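Local coordinates for ketosynthase (Streptomyces sp. MSC090213JE08, PDB 6KXE), which probably catalyses the decarboxylative condensation of an ACP-bound fatty acyl chain with malonyl-ACP, yielding 3-oxoacyl-ACP and carbon dioxide, at residues G356-T361 with A383-V388. Numbering follows the deposited sequence.
Sequences GFIPPT and ADVRIV
G356 and A383 meet at the end of a two-stranded antiparallel ribbon, strands 357-358 and 381-382, in the C-terminal half of the thiolase-type ketosynthase fold. A single hydrogen bond joins the two segments, from A383 N to G356 O at 3.1 Å. Its N-H points nearly straight at the oxygen (166°), but the donor stands above the carbonyl plane, about 60° out of it. I358, backbone-bonded to V381, extends the pairing into the ribbon itself. G356 leaves the helix 341-355 with positive phi, which by itself favours glycine. The backbones are close here: G356 O also lies 3.1 Å from A383 O, two acceptors that do not bond.

Beside this bond lies a small apolar patch. With CG1 of I358 anti to its carbonyl carbon (chi1 -50°), the CG1-CD1 arm lies against CB of A383, CD1 of I358 at 3.8 Å from it. On the V385 side, CG1 of I358 meets CG2 of V385 at 3.9 Å. That same V385 methyl also lies against the backbone, 3.6 Å from F357 O. F297 of the central sheet touches both I358 and V385, R326 borders I358 and A383, and I353 of helix 341-355 packs on V385.

Beyond A383 the chain turns through an inverse gamma turn centred on D384. One backbone hydrogen bond and a small patch of aliphatic contacts thus share the contact, and together they tie the exit of helix 341-355 to the chain leading into sheet strand 387-394.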
ATOM      1  N   GLY A 356     -28.473  -9.604  10.315  1.00 27.31           N
ATOM      2  CA  GLY A 356     -28.623 -10.877  11.039  1.00 30.02           C
ATOM      3  C   GLY A 356     -28.644 -12.082  10.114  1.00 31.76           C
ATOM      4  O   GLY A 356     -29.570 -12.895  10.181  1.00 30.57           O
ATOM      5  N   PHE A 357     -27.590 -12.270   9.332  1.00 27.17           N
ATOM      6  CA  PHE A 357     -27.438 -13.422   8.424  1.00 26.38           C
ATOM      7  C   PHE A 357     -25.948 -13.748   8.272  1.00 25.42           C
ATOM      8  O   PHE A 357     -25.082 -12.878   8.514  1.00 24.98           O
ATOM      9  CB  PHE A 357     -28.151 -13.172   7.086  1.00 28.05           C
ATOM     10  CG  PHE A 357     -27.357 -12.318   6.135  1.00 28.16           C
ATOM     11  CD1 PHE A 357     -27.386 -10.934   6.231  1.00 27.67           C
ATOM     12  CD2 PHE A 357     -26.511 -12.904   5.200  1.00 32.08           C
ATOM     13  CE1 PHE A 357     -26.634 -10.147   5.369  1.00 29.87           C
ATOM     14  CE2 PHE A 357     -25.757 -12.115   4.335  1.00 29.74           C
ATOM     15  CZ  PHE A 357     -25.823 -10.738   4.421  1.00 30.69           C
ATOM     16  N   ILE A 358     -25.657 -14.994   7.920  1.00 24.51           N
ATOM     17  CA  ILE A 358     -24.271 -15.423   7.582  1.00 25.09           C
ATOM     18  C   ILE A 358     -24.297 -15.770   6.106  1.00 25.87           C
ATOM     19  O   ILE A 358     -25.108 -16.574   5.671  1.00 25.73           O
ATOM     20  CB  ILE A 358     -23.773 -16.539   8.502  1.00 24.36           C
ATOM     21  CG1 ILE A 358     -24.019 -16.148   9.960  1.00 25.48           C
ATOM     22  CG2 ILE A 358     -22.310 -16.878   8.206  1.00 26.66           C
ATOM     23  CD1 ILE A 358     -23.630 -17.207  10.972  1.00 27.25           C
ATOM     24  N   PRO A 359     -23.413 -15.126   5.313  1.00 24.17           N
ATOM     25  CA  PRO A 359     -23.269 -15.441   3.900  1.00 23.72           C
ATOM     26  C   PRO A 359     -22.688 -16.848   3.757  1.00 25.46           C
ATOM     27  O   PRO A 359     -21.843 -17.290   4.543  1.00 25.08           O
ATOM     28  CB  PRO A 359     -22.340 -14.338   3.354  1.00 23.00           C
ATOM     29  CG  PRO A 359     -21.532 -13.890   4.580  1.00 24.45           C
ATOM     30  CD  PRO A 359     -22.477 -14.065   5.765  1.00 22.81           C
ATOM     31  N   PRO A 360     -23.130 -17.598   2.735  1.00 22.28           N
ATOM     32  CA  PRO A 360     -22.710 -18.983   2.549  1.00 23.17           C
ATOM     33  C   PRO A 360     -21.363 -19.184   1.851  1.00 23.43           C
ATOM     34  O   PRO A 360     -20.931 -18.343   1.074  1.00 25.77           O
ATOM     35  CB  PRO A 360     -23.810 -19.528   1.619  1.00 24.81           C
ATOM     36  CG  PRO A 360     -24.096 -18.329   0.727  1.00 25.00           C
ATOM     37  CD  PRO A 360     -24.021 -17.139   1.664  1.00 24.58           C
ATOM     38  N   THR A 361     -20.782 -20.355   2.062  1.00 21.81           N
ATOM     39  CA  THR A 361     -19.672 -20.878   1.230  1.00 22.50           C
ATOM     40  C   THR A 361     -20.311 -21.701   0.114  1.00 23.72           C
ATOM     41  O   THR A 361     -20.750 -22.839   0.385  1.00 26.06           O
ATOM     42  CB  THR A 361     -18.674 -21.694   2.057  1.00 20.54           C
ATOM     43  OG1 THR A 361     -18.222 -20.922   3.184  1.00 22.00           O
ATOM     44  CG2 THR A 361     -17.519 -22.136   1.196  1.00 23.87           C
ATOM     45  N   ALA A 383     -29.052 -15.597  11.665  1.00 30.04           N
ATOM     46  CA  ALA A 383     -28.341 -15.818  12.927  1.00 30.30           C
ATOM     47  C   ALA A 383     -28.304 -14.501  13.685  1.00 32.30           C
ATOM     48  O   ALA A 383     -28.433 -13.432  13.042  1.00 30.75           O
ATOM     49  CB  ALA A 383     -26.965 -16.345  12.624  1.00 34.06           C
ATOM     50  N   ASP A 384     -28.136 -14.576  15.000  1.00 31.47           N
ATOM     51  CA  ASP A 384     -27.958 -13.376  15.849  1.00 35.38           C
ATOM     52  C   ASP A 384     -26.482 -12.995  15.711  1.00 32.03           C
ATOM     53  O   ASP A 384     -25.679 -13.459  16.507  1.00 35.23           O
ATOM     54  CB  ASP A 384     -28.398 -13.659  17.290  1.00 40.23           C
ATOM     55  CG  ASP A 384     -28.111 -12.543  18.275  1.00 43.26           C
ATOM     56  OD1 ASP A 384     -28.013 -11.385  17.834  1.00 46.98           O
ATOM     57  OD2 ASP A 384     -27.984 -12.846  19.490  1.00 52.74           O
ATOM     58  N   VAL A 385     -26.144 -12.199  14.709  1.00 29.89           N
ATOM     59  CA  VAL A 385     -24.723 -11.872  14.379  1.00 27.70           C
ATOM     60  C   VAL A 385     -24.371 -10.567  15.082  1.00 26.29           C
ATOM     61  O   VAL A 385     -24.973  -9.524  14.753  1.00 26.60           O
ATOM     62  CB  VAL A 385     -24.505 -11.771  12.860  1.00 28.30           C
ATOM     63  CG1 VAL A 385     -23.068 -11.424  12.520  1.00 28.19           C
ATOM     64  CG2 VAL A 385     -24.924 -13.046  12.154  1.00 29.85           C
ATOM     65  N   ARG A 386     -23.429 -10.596  16.014  1.00 25.33           N
ATOM     66  CA  ARG A 386     -23.084  -9.387  16.794  1.00 28.31           C
ATOM     67  C   ARG A 386     -21.615  -9.011  16.585  1.00 26.20           C
ATOM     68  O   ARG A 386     -21.360  -7.813  16.621  1.00 29.09           O
ATOM     69  CB  ARG A 386     -23.387  -9.611  18.275  1.00 30.42           C
ATOM     70  CG  ARG A 386     -24.870  -9.832  18.534  1.00 35.70           C
ATOM     71  CD  ARG A 386     -25.085 -10.128  20.005  1.00 46.32           C
ATOM     72  NE  ARG A 386     -26.508 -10.329  20.218  1.00 58.21           N
ATOM     73  CZ  ARG A 386     -27.409  -9.350  20.259  1.00 67.50           C
ATOM     74  NH1 ARG A 386     -27.039  -8.083  20.126  1.00 68.60           N
ATOM     75  NH2 ARG A 386     -28.688  -9.643  20.438  1.00 70.22           N
ATOM     76  N   ILE A 387     -20.719  -9.995  16.520  1.00 27.18           N
ATOM     77  CA  ILE A 387     -19.244  -9.785  16.417  1.00 26.68           C
ATOM     78  C   ILE A 387     -18.692 -10.762  15.389  1.00 26.00           C
ATOM     79  O   ILE A 387     -18.977 -11.984  15.453  1.00 25.81           O
ATOM     80  CB  ILE A 387     -18.523  -9.890  17.764  1.00 27.82           C
ATOM     81  CG1 ILE A 387     -19.291  -9.106  18.836  1.00 30.55           C
ATOM     82  CG2 ILE A 387     -17.072  -9.425  17.594  1.00 27.09           C
ATOM     83  CD1 ILE A 387     -18.601  -8.967  20.149  1.00 35.60           C
ATOM     84  N   VAL A 388     -17.923 -10.220  14.448  1.00 25.11           N
ATOM     85  CA  VAL A 388     -17.477 -10.958  13.245  1.00 25.55           C
ATOM     86  C   VAL A 388     -15.999 -10.659  13.005  1.00 25.76           C
ATOM     87  O   VAL A 388     -15.587  -9.513  13.219  1.00 25.18           O
ATOM     88  CB  VAL A 388     -18.323 -10.589  12.029  1.00 23.89           C
ATOM     89  CG1 VAL A 388     -17.862 -11.358  10.812  1.00 23.81           C
ATOM     90  CG2 VAL A 388     -19.800 -10.822  12.264  1.00 26.51           C
TER